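Local coordinates for hypothetical protein TM1553 (Thermotoga maritima, PDB 1VRM) that probably transfers FMN from FAD to target proteins, at residues Q37-N40 with P41-A45; V152-K155 with N156-I160; I160-G163 with G164-K167. All blocks are in the same frame, centred on the assembly; numbering follows the deposited sequence. Where two conformers were deposited one is given.

Contact 1: Q37-N40 with P41-A45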
loop_
_atom_site.group_PDB
_atom_site.type_symbol
_atom_site.label_atom_id
_atom_site.label_comp_id
_atom_site.label_asym_id
_atom_site.label_seq_id
_atom_site.Cartn_x
_atom_site.Cartn_y
_atom_site.Cartn_z
ATOM N N GLN A 37 24.305 15.840 8.307
ATOM C CA GLN A 37 25.572 16.320 8.902
ATOM C C GLN A 37 25.516 16.273 10.414
ATOM O O GLN A 37 26.523 16.545 11.070
ATOM C CB GLN A 37 25.854 17.766 8.458
ATOM C CG GLN A 37 26.271 17.884 7.036
ATOM C CD GLN A 37 26.985 19.231 6.764
ATOM O OE1 GLN A 37 27.188 20.046 7.690
ATOM N NE2 GLN A 37 27.386 19.448 5.511
ATOM N N LYS A 38 24.373 15.927 10.978
ATOM C CA LYS A 38 24.192 15.917 12.419
ATOM C C LYS A 38 24.406 14.553 13.067
ATOM O O LYS A 38 25.021 14.445 14.142
ATOM C CB LYS A 38 22.822 16.428 12.764
ATOM C CG LYS A 38 22.551 16.607 14.224
ATOM C CD LYS A 38 21.069 16.898 14.450
ATOM C CE LYS A 38 20.722 17.006 15.890
ATOM N NZ LYS A 38 19.245 17.078 16.028
ATOM N N ILE A 39 23.862 13.530 12.423
ATOM C CA ILE A 39 23.888 12.149 12.906
ATOM C C ILE A 39 24.395 11.284 11.757
ATOM O O ILE A 39 24.020 11.503 10.627
ATOM C CB ILE A 39 22.462 11.699 13.278
ATOM C CG1 ILE A 39 21.867 12.536 14.419
ATOM C CG2 ILE A 39 22.415 10.199 13.629
ATOM C CD1 ILE A 39 22.650 12.398 15.701
ATOM N N ASN A 40 25.234 10.298 12.033
ATOM C CA ASN A 40 25.684 9.407 10.996
ATOM C C ASN A 40 24.473 8.857 10.210
ATOM O O ASN A 40 23.591 8.211 10.772
ATOM C CB ASN A 40 26.463 8.274 11.678
ATOM C CG ASN A 40 26.965 7.215 10.720
ATOM O OD1 ASN A 40 26.836 7.255 9.471
ATOM N ND2 ASN A 40 27.527 6.170 11.331
ATOM N N PRO A 41 24.427 9.062 8.889
ATOM C CA PRO A 41 23.313 8.502 8.136
ATOM C C PRO A 41 23.146 6.995 8.277
ATOM O O PRO A 41 22.020 6.507 8.098
ATOM C CB PRO A 41 23.669 8.872 6.695
ATOM C CG PRO A 41 24.449 10.099 6.865
ATOM C CD PRO A 41 25.314 9.862 8.032
ATOM N N ARG A 42 24.218 6.259 8.546
ATOM C CA ARG A 42 24.078 4.795 8.731
ATOM C C ARG A 42 23.230 4.464 9.953
ATOM O O ARG A 42 22.509 3.473 9.947
ATOM C CB ARG A 42 25.441 4.121 8.849
ATOM C CG ARG A 42 26.242 4.378 7.614
ATOM C CD ARG A 42 27.256 3.255 7.306
ATOM N NE ARG A 42 28.192 3.736 6.309
ATOM C CZ ARG A 42 29.110 2.979 5.715
ATOM N NH1 ARG A 42 29.230 1.695 6.010
ATOM N NH2 ARG A 42 29.926 3.517 4.814
ATOM N N THR A 43 23.316 5.296 10.977
ATOM C CA THR A 43 22.485 5.174 12.185
ATOM C C THR A 43 21.001 5.448 11.859
ATOM O O THR A 43 20.117 4.681 12.214
ATOM C CB THR A 43 22.932 6.126 13.312
ATOM O OG1 THR A 43 24.266 5.784 13.744
ATOM C CG2 THR A 43 21.985 6.088 14.526
ATOM N N ILE A 44 20.742 6.558 11.175
ATOM C CA ILE A 44 19.363 6.862 10.760
ATOM C C ILE A 44 18.801 5.736 9.885
ATOM O O ILE A 44 17.711 5.220 10.125
ATOM C CB ILE A 44 19.284 8.195 9.992
ATOM C CG1 ILE A 44 19.856 9.339 10.858
ATOM C CG2 ILE A 44 17.859 8.444 9.496
ATOM C CD1 ILE A 44 19.933 10.684 10.223
ATOM N N ALA A 45 19.537 5.269 8.879
ATOM C CA ALA A 45 19.080 4.180 8.036
ATOM C C ALA A 45 18.810 2.884 8.802
ATOM O O ALA A 45 17.854 2.166 8.526
ATOM C CB ALA A 45 20.056 3.962 6.899
#
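Asn40 reaches forward over the start of the helix, its OD1 accepting the backbone N-H of Arg42 at 2.9 Å in a fairly straight bond (158°). The donor stands well above the plane of the amide carbonyl. The side chain gets there because CG is anti to its own backbone N (chi1 178°), which swings the amide over the helix start. The backbone oxygen of Asn40 meets two further N-H groups, though only weakly: Thr43 N at 2.9 Å with a bent geometry, and Ile44 N at 3.3 Å. Pro41, whose nitrogen has no hydrogen to give, fills the first helical position, and its own oxygen accepts from Ala45 N. The OD1 bond to Arg42 N makes Asn40 the N-cap of helix 41-58, and the residues flanking it add a hydrophobic staple: Ile39, just before the cap, meets Ile44, four residues beyond it. The two side chains cross at about a right angle, Ile39 CG2 lying 3.9 Å from Ile44 CG1 and 4.1 Å from Thr43 CB, while Ile39 CB sits 4.1 Å from Ile44 CD1. Ile44 also packs on Ala178 and Phe181 of helix 166-181 and on Val34 of strand 28-35. With an alanine in place of Ile44, Ile39 CG2 would probably lose its nearest apolar partner and a gap open against Phe181 and Val34. Farther out, Ser36 OG is hydrogen-bonded to the backbone nitrogens of Lys38 and Ile39, which probably restrains the loop leading to the cap.

Contact 2: V152-K155 with N156-I160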
loop_
_atom_site.group_PDB
_atom_site.type_symbol
_atom_site.label_atom_id
_atom_site.label_comp_id
_atom_site.label_asym_id
_atom_site.label_seq_id
_atom_site.Cartn_x
_atom_site.Cartn_y
_atom_site.Cartn_z
ATOM N N VAL A 152 -10.918 -4.302 19.443
ATOM C CA VAL A 152 -11.415 -4.539 18.074
ATOM C C VAL A 152 -12.117 -5.902 18.076
ATOM O O VAL A 152 -11.686 -6.834 18.781
ATOM C CB VAL A 152 -10.252 -4.528 17.067
ATOM C CG1 VAL A 152 -10.684 -4.963 15.631
ATOM C CG2 VAL A 152 -9.685 -3.134 17.032
HETATM N N MSE A 153 -13.179 -6.009 17.297
HETATM C CA MSE A 153 -13.807 -7.308 17.069
HETATM C C MSE A 153 -14.032 -7.447 15.594
HETATM O O MSE A 153 -14.433 -6.488 14.935
HETATM C CB MSE A 153 -15.132 -7.468 17.826
HETATM C CG MSE A 153 -15.801 -8.782 17.401
HETATM SE SE MSE A 153 -17.194 -9.251 18.654
HETATM C CE MSE A 153 -18.418 -7.873 18.164
ATOM N N VAL A 154 -13.818 -8.671 15.100
ATOM C CA VAL A 154 -14.162 -9.012 13.707
ATOM C C VAL A 154 -15.356 -9.954 13.720
ATOM O O VAL A 154 -15.290 -10.995 14.362
ATOM C CB VAL A 154 -13.019 -9.604 12.888
ATOM C CG1 VAL A 154 -12.023 -8.521 12.538
ATOM C CG2 VAL A 154 -12.321 -10.804 13.571
ATOM N N LYS A 155 -16.462 -9.524 13.083
ATOM C CA LYS A 155 -17.630 -10.368 12.938
ATOM C C LYS A 155 -17.747 -10.966 11.534
ATOM O O LYS A 155 -17.026 -10.596 10.590
ATOM C CB LYS A 155 -18.909 -9.638 13.294
ATOM C CG LYS A 155 -19.210 -8.481 12.526
ATOM C CD LYS A 155 -20.579 -7.901 12.933
ATOM C CE LYS A 155 -21.018 -6.857 11.928
ATOM N NZ LYS A 155 -22.442 -6.460 12.132
ATOM N N ASN A 156 -18.655 -11.946 11.423
ATOM C CA ASN A 156 -18.938 -12.615 10.160
ATOM C C ASN A 156 -17.714 -13.273 9.553
ATOM O O ASN A 156 -17.669 -13.539 8.344
ATOM C CB ASN A 156 -19.590 -11.653 9.169
ATOM C CG ASN A 156 -20.989 -11.283 9.590
ATOM O OD1 ASN A 156 -21.750 -12.157 9.999
ATOM N ND2 ASN A 156 -21.318 -10.011 9.551
ATOM N N GLY A 157 -16.752 -13.625 10.387
ATOM C CA GLY A 157 -15.597 -14.375 9.964
ATOM C C GLY A 157 -14.635 -13.572 9.128
ATOM O O GLY A 157 -13.730 -14.144 8.501
ATOM N N VAL A 158 -14.710 -12.252 9.174
ATOM C CA VAL A 158 -13.779 -11.481 8.332
ATOM C C VAL A 158 -12.360 -11.570 8.901
ATOM O O VAL A 158 -12.159 -11.772 10.108
ATOM C CB VAL A 158 -14.154 -10.024 8.086
ATOM C CG1 VAL A 158 -15.510 -9.855 7.473
ATOM C CG2 VAL A 158 -14.017 -9.225 9.325
ATOM N N LYS A 159 -11.393 -11.397 8.015
ATOM C CA LYS A 159 -10.016 -11.295 8.385
ATOM C C LYS A 159 -9.424 -10.028 7.753
ATOM O O LYS A 159 -9.679 -9.706 6.596
ATOM C CB LYS A 159 -9.218 -12.496 7.949
ATOM C CG LYS A 159 -9.623 -13.793 8.715
ATOM C CD LYS A 159 -8.656 -14.893 8.420
ATOM C CE LYS A 159 -8.733 -16.095 9.374
ATOM N NZ LYS A 159 -7.667 -17.173 9.124
ATOM N N ILE A 160 -8.622 -9.337 8.540
ATOM C CA ILE A 160 -7.980 -8.061 8.153
ATOM C C ILE A 160 -6.669 -8.392 7.458
ATOM O O ILE A 160 -5.896 -9.239 7.922
ATOM C CB ILE A 160 -7.699 -7.232 9.418
ATOM C CG1 ILE A 160 -9.038 -6.807 10.076
ATOM C CG2 ILE A 160 -6.774 -6.101 9.120
ATOM C CD1 ILE A 160 -8.922 -6.260 11.477
HETATM O O HOH W 1 -16.093 -13.376 13.182
HETATM O O HOH W 2 -23.630 -8.763 11.282
#
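ND2 of Asn156 is hydrogen-bonded to two acceptors, OD1 of Asn142 and a water that lies 3.1 Å from it. That water also accepts from Lys155 NZ, at 2.7 Å from the nitrogen, and so bridges two neighbouring side chains that lie side by side and point the same way. Lys155 starts with CG wedged between its backbone N and carbonyl carbon (chi1 60°) and then runs out extended, which carries its ammonium group alongside the Asn156 amide. The backbone closes the turn with a bond from Val158 N to Lys155 O, 3.2 Å long and nearly straight (166°), the donor standing above the carbonyl plane. A second water ties the turn to the end of the strand, donating to Val154 O at 2.8 Å and accepting from Gly157 N at 2.9 Å. On the inner side the packing is apolar. Val154 and Val158 approach at a slant, with Val154 CB 3.7 Å from Val158 CG2, and Val154 CG1 also meets Ile160 CD1 at 4.0 Å; Val154 touches Ile71 of helix 67-72 as well. Arg109 NH1 is hydrogen-bonded to Gly157 O, and His137 ND1 to Asn156 O, so the turn carbonyls face neighbouring loops and helices of the same chain. Asn156 and Gly157 both have positive phi, and together with the Lys155-Val158 bond they form the type I' beta turn, with the common Asn-Gly pair at its two central positions, that reverses the chain at the end of strand 151-154.

Contact 3: I160-G163 with G164-K167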
loop_
_atom_site.group_PDB
_atom_site.type_symbol
_atom_site.label_atom_id
_atom_site.label_comp_id
_atom_site.label_asym_id
_atom_site.label_seq_id
_atom_site.Cartn_x
_atom_site.Cartn_y
_atom_site.Cartn_z
ATOM N N ILE A 160 -8.622 -9.337 8.540
ATOM C CA ILE A 160 -7.980 -8.061 8.153
ATOM C C ILE A 160 -6.669 -8.392 7.458
ATOM O O ILE A 160 -5.896 -9.239 7.922
ATOM C CB ILE A 160 -7.699 -7.232 9.418
ATOM C CG1 ILE A 160 -9.038 -6.807 10.076
ATOM C CG2 ILE A 160 -6.774 -6.101 9.120
ATOM C CD1 ILE A 160 -8.922 -6.260 11.477
ATOM N N ASP A 161 -6.393 -7.720 6.357
ATOM C CA ASP A 161 -5.080 -7.771 5.713
ATOM C C ASP A 161 -4.713 -6.314 5.395
ATOM O O ASP A 161 -5.493 -5.612 4.746
ATOM C CB ASP A 161 -5.040 -8.579 4.412
ATOM C CG ASP A 161 -3.600 -8.590 3.821
ATOM O OD1 ASP A 161 -2.762 -9.441 4.221
ATOM O OD2 ASP A 161 -3.281 -7.696 3.012
ATOM N N LEU A 162 -3.545 -5.887 5.883
ATOM C CA LEU A 162 -3.105 -4.477 5.773
ATOM C C LEU A 162 -2.077 -4.273 4.650
ATOM O O LEU A 162 -1.445 -3.209 4.577
ATOM C CB LEU A 162 -2.544 -3.973 7.120
ATOM C CG LEU A 162 -3.557 -3.912 8.268
ATOM C CD1 LEU A 162 -3.043 -3.338 9.555
ATOM C CD2 LEU A 162 -4.803 -3.097 7.855
ATOM N N GLY A 163 -1.945 -5.233 3.736
ATOM C CA GLY A 163 -0.923 -5.148 2.725
ATOM C C GLY A 163 -1.142 -3.958 1.783
ATOM O O GLY A 163 -0.190 -3.512 1.117
ATOM N N GLY A 164 -2.373 -3.435 1.703
ATOM C CA GLY A 164 -2.676 -2.330 0.797
ATOM C C GLY A 164 -2.343 -0.960 1.373
ATOM O O GLY A 164 -2.448 0.037 0.666
ATOM N N ILE A 165 -1.941 -0.906 2.651
ATOM C CA ILE A 165 -1.653 0.348 3.331
ATOM C C ILE A 165 -0.350 0.323 4.148
ATOM O O ILE A 165 0.184 1.375 4.522
ATOM C CB ILE A 165 -2.914 0.791 4.201
ATOM C CG1 ILE A 165 -2.835 2.240 4.633
ATOM C CG2 ILE A 165 -3.150 -0.191 5.371
ATOM C CD1 ILE A 165 -4.091 2.740 5.319
ATOM N N ALA A 166 0.160 -0.881 4.446
ATOM C CA ALA A 166 1.253 -1.014 5.409
ATOM C C ALA A 166 2.566 -0.439 4.900
ATOM O O ALA A 166 3.325 0.118 5.703
ATOM C CB ALA A 166 1.438 -2.480 5.760
ATOM N N LYS A 167 2.831 -0.544 3.597
ATOM C CA LYS A 167 4.042 0.076 3.046
ATOM C C LYS A 167 3.997 1.586 3.218
ATOM O O LYS A 167 4.969 2.195 3.658
ATOM C CB LYS A 167 4.306 -0.276 1.577
ATOM C CG LYS A 167 4.750 -1.718 1.312
ATOM C CD LYS A 167 5.219 -1.866 -0.143
ATOM C CE LYS A 167 4.102 -1.779 -1.125
ATOM N NZ LYS A 167 3.193 -2.958 -0.976
HETATM O O HOH W 3 -4.927 -3.738 2.932
HETATM O O HOH W 4 1.409 -1.539 1.035
#
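The carbonyl oxygen of Leu162 receives two consecutive backbone N-H groups from different directions. Ala166 N, at 2.8 Å, lies almost in line with the C=O bond, yet its bond is bent at the hydrogen (135°); Ile165 N, at 3.0 Å, sits above the carbonyl plane and makes the straighter bond (165°). The carbonyl thereby grips the start of helix 166-181, where Ile165 is the N-cap residue. One residue before Leu162, Asp161 OD2 accepts from Gly163 N at 2.9 Å, forming an Asx turn. A water lies between Asp161 O and Gly164 N, 2.7 Å from the former and 2.9 Å from the latter. Lys167 folds back through bends at chi3 (-70°) and chi4, so that its NZ shares a second water with its own backbone N and with Gly163 O. On the apolar side, Leu162 and Ile165 lie side by side, with Leu162 CD2 4.2 Å from Ile165 CG2, and both rest on helix 83-98. Asp161 OD2 is also hydrogen-bonded to a bound, unidentified ligand that lies close to Gly164. This Asp-Leu-Gly-Gly run leading into a helix beside a bound molecule may line the flavin-binding pocket of an ApbE-type protein.

In the fold
Contact 1 comes first along the chain; contacts 2 and 3 follow and overlap at Ile160. Contact 1 starts helix 41-58 at the surface, its centre about 27 Å from the chain centre, while in contacts 2 and 3 the turn after strand 151-154 runs on into the start of helix 166-181. Their centres are about 15 Å apart, and contact 3 lies near the middle of the chain, its centre about 6 Å from the chain centre. Contacts 1 and 2 are the farthest apart, with centres about 41 Å distant. Helix 166-181 connects the ends of the set: contact 3 opens it, and its far end packs against contact 1. The loop thus leads from the small three-stranded sheet to the ligand-bearing centre.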